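PDB 4UPK: phosphonate monoester hydrolase from Ruegeria pomeroyi, which belongs to the sulfatase family of the alkaline phosphatase clan, whose alpha/beta fold is built round a large mixed central sheet. Local coordinates for residues R74-T79 with I461-R466; L415-F418 with A423-D426. One frame throughout, in Å; residues are numbered along the deposited sequence.

Contact 1 (R74-T79 with I461-R466); sequences RHYSVT and ILRDAR
NH1 of Arg463, 3.6 Å from CB of Tyr76, is hydrogen-bonded to the hydroxyls of both Ser431 and Ser433, while NE forms a salt bridge with OD1 of Asp365. These partners probably fix the rotation of the guanidinium group. CD of Arg463 stands over one face of the Tyr76 ring in a CH-pi contact, 3.9 Å from the ring centroid and 18° off its normal. The guanidinium extends beyond it toward CB, its plane only 14° from that of the ring, with CD2 of Tyr76 under one of its faces and 3.5 Å from NE of Arg463. CG of Arg463 sits anti to the carbonyl carbon (chi1 -60°), and the extended chain beyond it lays CD over the ring. CG2 of Ile461 approaches the opposite guanidinium face, offset toward its rim. Arg74 passes the Tyr76 ring edge with its CG and reaches 464-465, where NH2 lies 3.6 Å from O of Asp464, near the guanidinium plane but not hydrogen-bonded. The contact thus joins strand 70-76 of the central mixed sheet to strand 458-463 of the four-stranded antiparallel sheet; Ile461 and Arg463 also touch strand 467-472, and Leu462 packs on helix 499-515.

Contact 2 (L415-F418 with A423-D426); sequences LRPF and APSD
Pro417 and Pro424 meet ring against ring, crossing at about a right angle, with CG of Pro417 3.8 Å from CG of Pro424. CB of Pro417 adds a second point of touch, 3.9 Å from CD of Pro424. A further apolar contact brings the methyl CB of Ala423 to 3.8 Å from CE1 of Phe418, approaching the ring obliquely. The remaining interaction is CH-pi: CD of Pro424 stands over one face of Phe418, 4.2 Å from the ring centroid and 26° off its normal, closest to CZ. With CG anti to its carbonyl carbon (chi1 -63°), the far end of the Phe418 ring comes near Pro424; CA of Leu415 lies in plane at the ring edge. The contact closes a short helix-loop fold-back, in which helix 416-419 is followed by a loop that doubles back past it before entering strand 431-436. Pro417 stands in the first turn of this helix, where the bond from Phe418 N to Leu415 O is weak. Around the apolar patch, Trp427 meets Phe418 edge-to-face, and Phe72 of strand 70-76 touches both Leu415 and Phe418. Polar ties lie at the margins, as salt bridges from Asp426 to Arg413 and from Arg416 to Asp400.

How the contacts relate
The two contacts lie on the same side of the chain's centre, about 17 Å apart between centres, with nearest atoms about 5 Å apart and no touch. Contact 2 is nested within the long loop that contact 1 closes. Contact 1 lies deeper and bridges two sheets across 382 residues, using a buried arginine with charged and hydroxyl partners. Contact 2, farther out, is a local apolar fold-back in which only Phe418 is buried among the touching residues. Strand 70-76 serves both, giving Tyr76 to contact 1 and Phe72 to the surroundings of contact 2. The loop of 423-426 leads into strand 431-436, the neighbour of strand 458-463 in the antiparallel sheet.

Contact 1 (R74-T79 with I461-R466)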
ATOM      1  N   ARG A  74      33.896   0.692  24.543  1.00 18.67           N
ATOM      2  CA  ARG A  74      34.348   0.524  23.159  1.00 18.45           C
ATOM      3  C   ARG A  74      33.142   0.615  22.217  1.00 20.63           C
ATOM      4  O   ARG A  74      32.959  -0.234  21.345  1.00 21.09           O
ATOM      5  CB  ARG A  74      35.123  -0.806  23.007  1.00 20.89           C
ATOM      6  CG  ARG A  74      36.341  -0.689  22.103  1.00 37.04           C
ATOM      7  CD  ARG A  74      37.302  -1.854  22.269  1.00 48.69           C
ATOM      8  NE  ARG A  74      38.571  -1.629  21.563  1.00 59.45           N
ATOM      9  CZ  ARG A  74      38.997  -2.337  20.515  1.00 76.34           C
ATOM     10  NH1 ARG A  74      38.265  -3.339  20.036  1.00 67.27           N
ATOM     11  NH2 ARG A  74      40.163  -2.054  19.944  1.00 58.79           N
ATOM     12  N   HIS A  75      32.315   1.662  22.414  1.00 15.64           N
ATOM     13  CA  HIS A  75      31.088   1.911  21.664  1.00 14.55           C
ATOM     14  C   HIS A  75      31.303   2.906  20.531  1.00 17.94           C
ATOM     15  O   HIS A  75      31.767   4.028  20.752  1.00 15.45           O
ATOM     16  CB  HIS A  75      29.960   2.362  22.599  1.00 15.36           C
ATOM     17  CG  HIS A  75      28.617   2.383  21.947  1.00 18.56           C
ATOM     18  ND1 HIS A  75      27.940   1.212  21.653  1.00 20.47           N
ATOM     19  CD2 HIS A  75      27.876   3.431  21.528  1.00 20.21           C
ATOM     20  CE1 HIS A  75      26.804   1.585  21.086  1.00 19.67           C
ATOM     21  NE2 HIS A  75      26.723   2.907  20.981  1.00 19.84           N
ATOM     22  N   TYR A  76      30.946   2.486  19.304  1.00 14.60           N
ATOM     23  CA  TYR A  76      31.168   3.282  18.106  1.00 12.47           C
ATOM     24  C   TYR A  76      29.944   3.434  17.253  1.00 15.60           C
ATOM     25  O   TYR A  76      29.181   2.489  17.089  1.00 15.22           O
ATOM     26  CB  TYR A  76      32.322   2.666  17.272  1.00 12.18           C
ATOM     27  CG  TYR A  76      33.663   2.720  17.969  1.00 12.65           C
ATOM     28  CD1 TYR A  76      34.024   1.758  18.910  1.00 14.87           C
ATOM     29  CD2 TYR A  76      34.571   3.741  17.705  1.00 11.93           C
ATOM     30  CE1 TYR A  76      35.209   1.866  19.643  1.00 11.57           C
ATOM     31  CE2 TYR A  76      35.785   3.827  18.399  1.00 11.66           C
ATOM     32  CZ  TYR A  76      36.097   2.881  19.364  1.00 16.23           C
ATOM     33  OH  TYR A  76      37.286   2.922  20.059  1.00 23.36           O
ATOM     34  N   SER A  77      29.770   4.636  16.680  1.00 13.53           N
ATOM     35  CA  SER A  77      28.713   4.911  15.709  1.00 13.29           C
ATOM     36  C   SER A  77      29.079   4.090  14.434  1.00 16.75           C
ATOM     37  O   SER A  77      30.262   4.024  14.096  1.00 16.89           O
ATOM     38  CB  SER A  77      28.678   6.402  15.387  1.00 14.36           C
ATOM     39  OG  SER A  77      27.665   6.652  14.430  1.00 22.80           O
ATOM     40  N   VAL A  78      28.105   3.432  13.771  1.00 12.77           N
ATOM     41  CA  VAL A  78      28.378   2.635  12.567  1.00 11.97           C
ATOM     42  C   VAL A  78      28.372   3.489  11.307  1.00 18.66           C
ATOM     43  O   VAL A  78      28.721   3.012  10.222  1.00 19.27           O
ATOM     44  CB  VAL A  78      27.505   1.355  12.417  1.00 15.46           C
ATOM     45  CG1 VAL A  78      27.500   0.533  13.694  1.00 14.93           C
ATOM     46  CG2 VAL A  78      26.077   1.687  11.967  1.00 14.60           C
ATOM     47  N   THR A  79      27.960   4.749  11.435  1.00 16.27           N
ATOM     48  CA  THR A  79      27.942   5.658  10.294  1.00 16.04           C
ATOM     49  C   THR A  79      27.910   7.096  10.700  1.00 18.51           C
ATOM     50  O   THR A  79      27.686   7.393  11.862  1.00 19.27           O
ATOM     51  CB  THR A  79      26.925   5.261   9.199  1.00 16.82           C
ATOM     52  OG1 THR A  79      27.166   6.041   8.027  1.00 17.42           O
ATOM     53  CG2 THR A  79      25.503   5.395   9.649  1.00  9.30           C
ATOM     54  N   ILE A 461      35.377   1.546   7.626  1.00 12.43           N
ATOM     55  CA  ILE A 461      36.365   1.488   8.722  1.00 12.37           C
ATOM     56  C   ILE A 461      36.184   0.171   9.511  1.00 19.72           C
ATOM     57  O   ILE A 461      35.064  -0.159   9.892  1.00 21.33           O
ATOM     58  CB  ILE A 461      36.259   2.735   9.666  1.00 14.14           C
ATOM     59  CG1 ILE A 461      36.334   4.093   8.888  1.00 13.16           C
ATOM     60  CG2 ILE A 461      37.285   2.678  10.818  1.00 13.76           C
ATOM     61  CD1 ILE A 461      35.483   5.198   9.431  1.00 10.66           C
ATOM     62  N   LEU A 462      37.279  -0.569   9.757  1.00 16.00           N
ATOM     63  CA  LEU A 462      37.256  -1.785  10.569  1.00 15.75           C
ATOM     64  C   LEU A 462      38.232  -1.612  11.739  1.00 18.80           C
ATOM     65  O   LEU A 462      39.420  -1.438  11.514  1.00 18.98           O
ATOM     66  CB  LEU A 462      37.560  -3.071   9.746  1.00 15.01           C
ATOM     67  CG  LEU A 462      37.339  -4.396  10.493  1.00 17.86           C
ATOM     68  CD1 LEU A 462      36.635  -5.404   9.620  1.00 18.02           C
ATOM     69  CD2 LEU A 462      38.653  -4.974  11.022  1.00 17.55           C
ATOM     70  N   ARG A 463      37.725  -1.648  12.973  1.00 16.32           N
ATOM     71  CA  ARG A 463      38.536  -1.475  14.179  1.00 16.30           C
ATOM     72  C   ARG A 463      38.787  -2.809  14.818  1.00 23.84           C
ATOM     73  O   ARG A 463      37.905  -3.380  15.445  1.00 24.41           O
ATOM     74  CB  ARG A 463      37.903  -0.500  15.182  1.00 12.81           C
ATOM     75  CG  ARG A 463      37.691   0.898  14.616  1.00  9.43           C
ATOM     76  CD  ARG A 463      36.905   1.763  15.550  1.00 14.53           C
ATOM     77  NE  ARG A 463      36.385   2.933  14.849  1.00 22.18           N
ATOM     78  CZ  ARG A 463      35.189   2.993  14.274  1.00 30.70           C
ATOM     79  NH1 ARG A 463      34.354   1.962  14.350  1.00  6.71           N
ATOM     80  NH2 ARG A 463      34.812   4.091  13.627  1.00 22.54           N
ATOM     81  N   ASP A 464      39.993  -3.312  14.624  1.00 21.17           N
ATOM     82  CA  ASP A 464      40.498  -4.557  15.169  1.00 21.15           C
ATOM     83  C   ASP A 464      41.197  -4.187  16.499  1.00 23.76           C
ATOM     84  O   ASP A 464      41.429  -3.000  16.758  1.00 22.12           O
ATOM     85  CB  ASP A 464      41.451  -5.147  14.097  1.00 22.85           C
ATOM     86  CG  ASP A 464      42.384  -6.254  14.495  1.00 27.17           C
ATOM     87  OD1 ASP A 464      41.906  -7.376  14.716  1.00 34.89           O
ATOM     88  OD2 ASP A 464      43.601  -6.020  14.498  1.00 25.08           O
ATOM     89  N   ALA A 465      41.492  -5.180  17.350  1.00 21.44           N
ATOM     90  CA  ALA A 465      42.167  -4.973  18.647  1.00 21.92           C
ATOM     91  C   ALA A 465      43.509  -4.194  18.523  1.00 26.90           C
ATOM     92  O   ALA A 465      43.849  -3.386  19.397  1.00 27.32           O
ATOM     93  CB  ALA A 465      42.404  -6.315  19.326  1.00 22.69           C
ATOM     94  N   ARG A 466      44.248  -4.443  17.417  1.00 22.41           N
ATOM     95  CA  ARG A 466      45.527  -3.821  17.104  1.00 21.48           C
ATOM     96  C   ARG A 466      45.436  -2.764  15.972  1.00 21.67           C
ATOM     97  O   ARG A 466      46.014  -1.689  16.085  1.00 19.38           O
ATOM     98  CB  ARG A 466      46.565  -4.903  16.740  1.00 18.39           C
ATOM     99  CG  ARG A 466      47.933  -4.308  16.429  1.00 20.49           C
ATOM    100  CD  ARG A 466      48.980  -5.334  16.164  1.00 20.88           C
ATOM    101  NE  ARG A 466      50.187  -4.684  15.668  1.00 26.00           N
ATOM    102  CZ  ARG A 466      51.126  -5.288  14.956  1.00 24.39           C
ATOM    103  NH1 ARG A 466      51.010  -6.569  14.645  1.00 14.51           N
ATOM    104  NH2 ARG A 466      52.175  -4.611  14.530  1.00  9.77           N
TER

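Contact 2 (L415-F418 with A423-D426)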
ATOM      1  N   LEU A 415      22.367  -6.054  23.731  1.00 24.15           N
ATOM      2  CA  LEU A 415      23.406  -5.856  24.733  1.00 23.33           C
ATOM      3  C   LEU A 415      22.978  -6.390  26.094  1.00 28.00           C
ATOM      4  O   LEU A 415      23.732  -6.261  27.061  1.00 27.69           O
ATOM      5  CB  LEU A 415      23.757  -4.365  24.847  1.00 22.84           C
ATOM      6  CG  LEU A 415      24.378  -3.703  23.625  1.00 26.09           C
ATOM      7  CD1 LEU A 415      24.660  -2.246  23.907  1.00 24.01           C
ATOM      8  CD2 LEU A 415      25.649  -4.409  23.183  1.00 27.65           C
ATOM      9  N   ARG A 416      21.768  -6.985  26.172  1.00 25.07           N
ATOM     10  CA  ARG A 416      21.199  -7.543  27.395  1.00 25.64           C
ATOM     11  C   ARG A 416      22.125  -8.508  28.155  1.00 30.39           C
ATOM     12  O   ARG A 416      22.259  -8.294  29.361  1.00 30.54           O
ATOM     13  CB  ARG A 416      19.797  -8.119  27.167  1.00 26.91           C
ATOM     14  CG  ARG A 416      18.884  -7.940  28.360  1.00 36.18           C
ATOM     15  CD  ARG A 416      17.515  -8.466  28.061  1.00 39.18           C
ATOM     16  NE  ARG A 416      16.726  -8.613  29.278  1.00 45.10           N
ATOM     17  CZ  ARG A 416      15.489  -9.093  29.305  1.00 71.87           C
ATOM     18  NH1 ARG A 416      14.887  -9.463  28.178  1.00 65.95           N
ATOM     19  NH2 ARG A 416      14.837  -9.200  30.456  1.00 63.61           N
ATOM     20  N   PRO A 417      22.841  -9.495  27.527  1.00 28.39           N
ATOM     21  CA  PRO A 417      23.772 -10.354  28.320  1.00 28.98           C
ATOM     22  C   PRO A 417      24.804  -9.586  29.169  1.00 31.84           C
ATOM     23  O   PRO A 417      25.064  -9.977  30.308  1.00 32.94           O
ATOM     24  CB  PRO A 417      24.465 -11.219  27.249  1.00 30.13           C
ATOM     25  CG  PRO A 417      23.497 -11.264  26.136  1.00 34.11           C
ATOM     26  CD  PRO A 417      22.835  -9.914  26.106  1.00 29.26           C
ATOM     27  N   PHE A 418      25.350  -8.479  28.626  1.00 26.02           N
ATOM     28  CA  PHE A 418      26.301  -7.563  29.279  1.00 25.48           C
ATOM     29  C   PHE A 418      25.765  -6.867  30.535  1.00 29.82           C
ATOM     30  O   PHE A 418      26.565  -6.492  31.397  1.00 29.52           O
ATOM     31  CB  PHE A 418      26.760  -6.473  28.288  1.00 26.07           C
ATOM     32  CG  PHE A 418      27.524  -6.990  27.094  1.00 26.23           C
ATOM     33  CD1 PHE A 418      28.871  -7.334  27.203  1.00 28.63           C
ATOM     34  CD2 PHE A 418      26.916  -7.087  25.851  1.00 26.36           C
ATOM     35  CE1 PHE A 418      29.592  -7.758  26.088  1.00 28.57           C
ATOM     36  CE2 PHE A 418      27.637  -7.509  24.741  1.00 28.83           C
ATOM     37  CZ  PHE A 418      28.966  -7.860  24.868  1.00 26.97           C
ATOM     38  N   ALA A 423      28.808 -11.903  28.913  1.00 52.01           N
ATOM     39  CA  ALA A 423      29.198 -11.576  27.536  1.00 50.52           C
ATOM     40  C   ALA A 423      29.029 -12.797  26.636  1.00 52.30           C
ATOM     41  O   ALA A 423      29.560 -13.865  26.960  1.00 53.18           O
ATOM     42  CB  ALA A 423      30.646 -11.084  27.479  1.00 50.94           C
ATOM     43  N   PRO A 424      28.315 -12.671  25.498  1.00 45.65           N
ATOM     44  CA  PRO A 424      28.170 -13.828  24.593  1.00 44.67           C
ATOM     45  C   PRO A 424      29.521 -14.288  24.041  1.00 45.23           C
ATOM     46  O   PRO A 424      30.388 -13.447  23.783  1.00 44.28           O
ATOM     47  CB  PRO A 424      27.261 -13.292  23.477  1.00 46.19           C
ATOM     48  CG  PRO A 424      26.577 -12.093  24.064  1.00 50.28           C
ATOM     49  CD  PRO A 424      27.611 -11.487  24.969  1.00 46.08           C
ATOM     50  N   SER A 425      29.715 -15.621  23.895  1.00 39.30           N
ATOM     51  CA  SER A 425      30.972 -16.200  23.392  1.00 37.19           C
ATOM     52  C   SER A 425      31.236 -15.916  21.902  1.00 38.15           C
ATOM     53  O   SER A 425      32.399 -15.918  21.480  1.00 38.84           O
ATOM     54  CB  SER A 425      31.042 -17.697  23.674  1.00 39.59           C
ATOM     55  OG  SER A 425      30.837 -17.978  25.049  1.00 43.02           O
ATOM     56  N   ASP A 426      30.169 -15.670  21.115  1.00 30.69           N
ATOM     57  CA  ASP A 426      30.257 -15.387  19.681  1.00 28.78           C
ATOM     58  C   ASP A 426      30.113 -13.858  19.376  1.00 29.48           C
ATOM     59  O   ASP A 426      29.734 -13.474  18.265  1.00 28.17           O
ATOM     60  CB  ASP A 426      29.210 -16.223  18.924  1.00 31.42           C
ATOM     61  CG  ASP A 426      27.749 -15.924  19.280  1.00 50.67           C
ATOM     62  OD1 ASP A 426      27.503 -15.254  20.334  1.00 50.74           O
ATOM     63  OD2 ASP A 426      26.850 -16.378  18.527  1.00 58.93           O
TER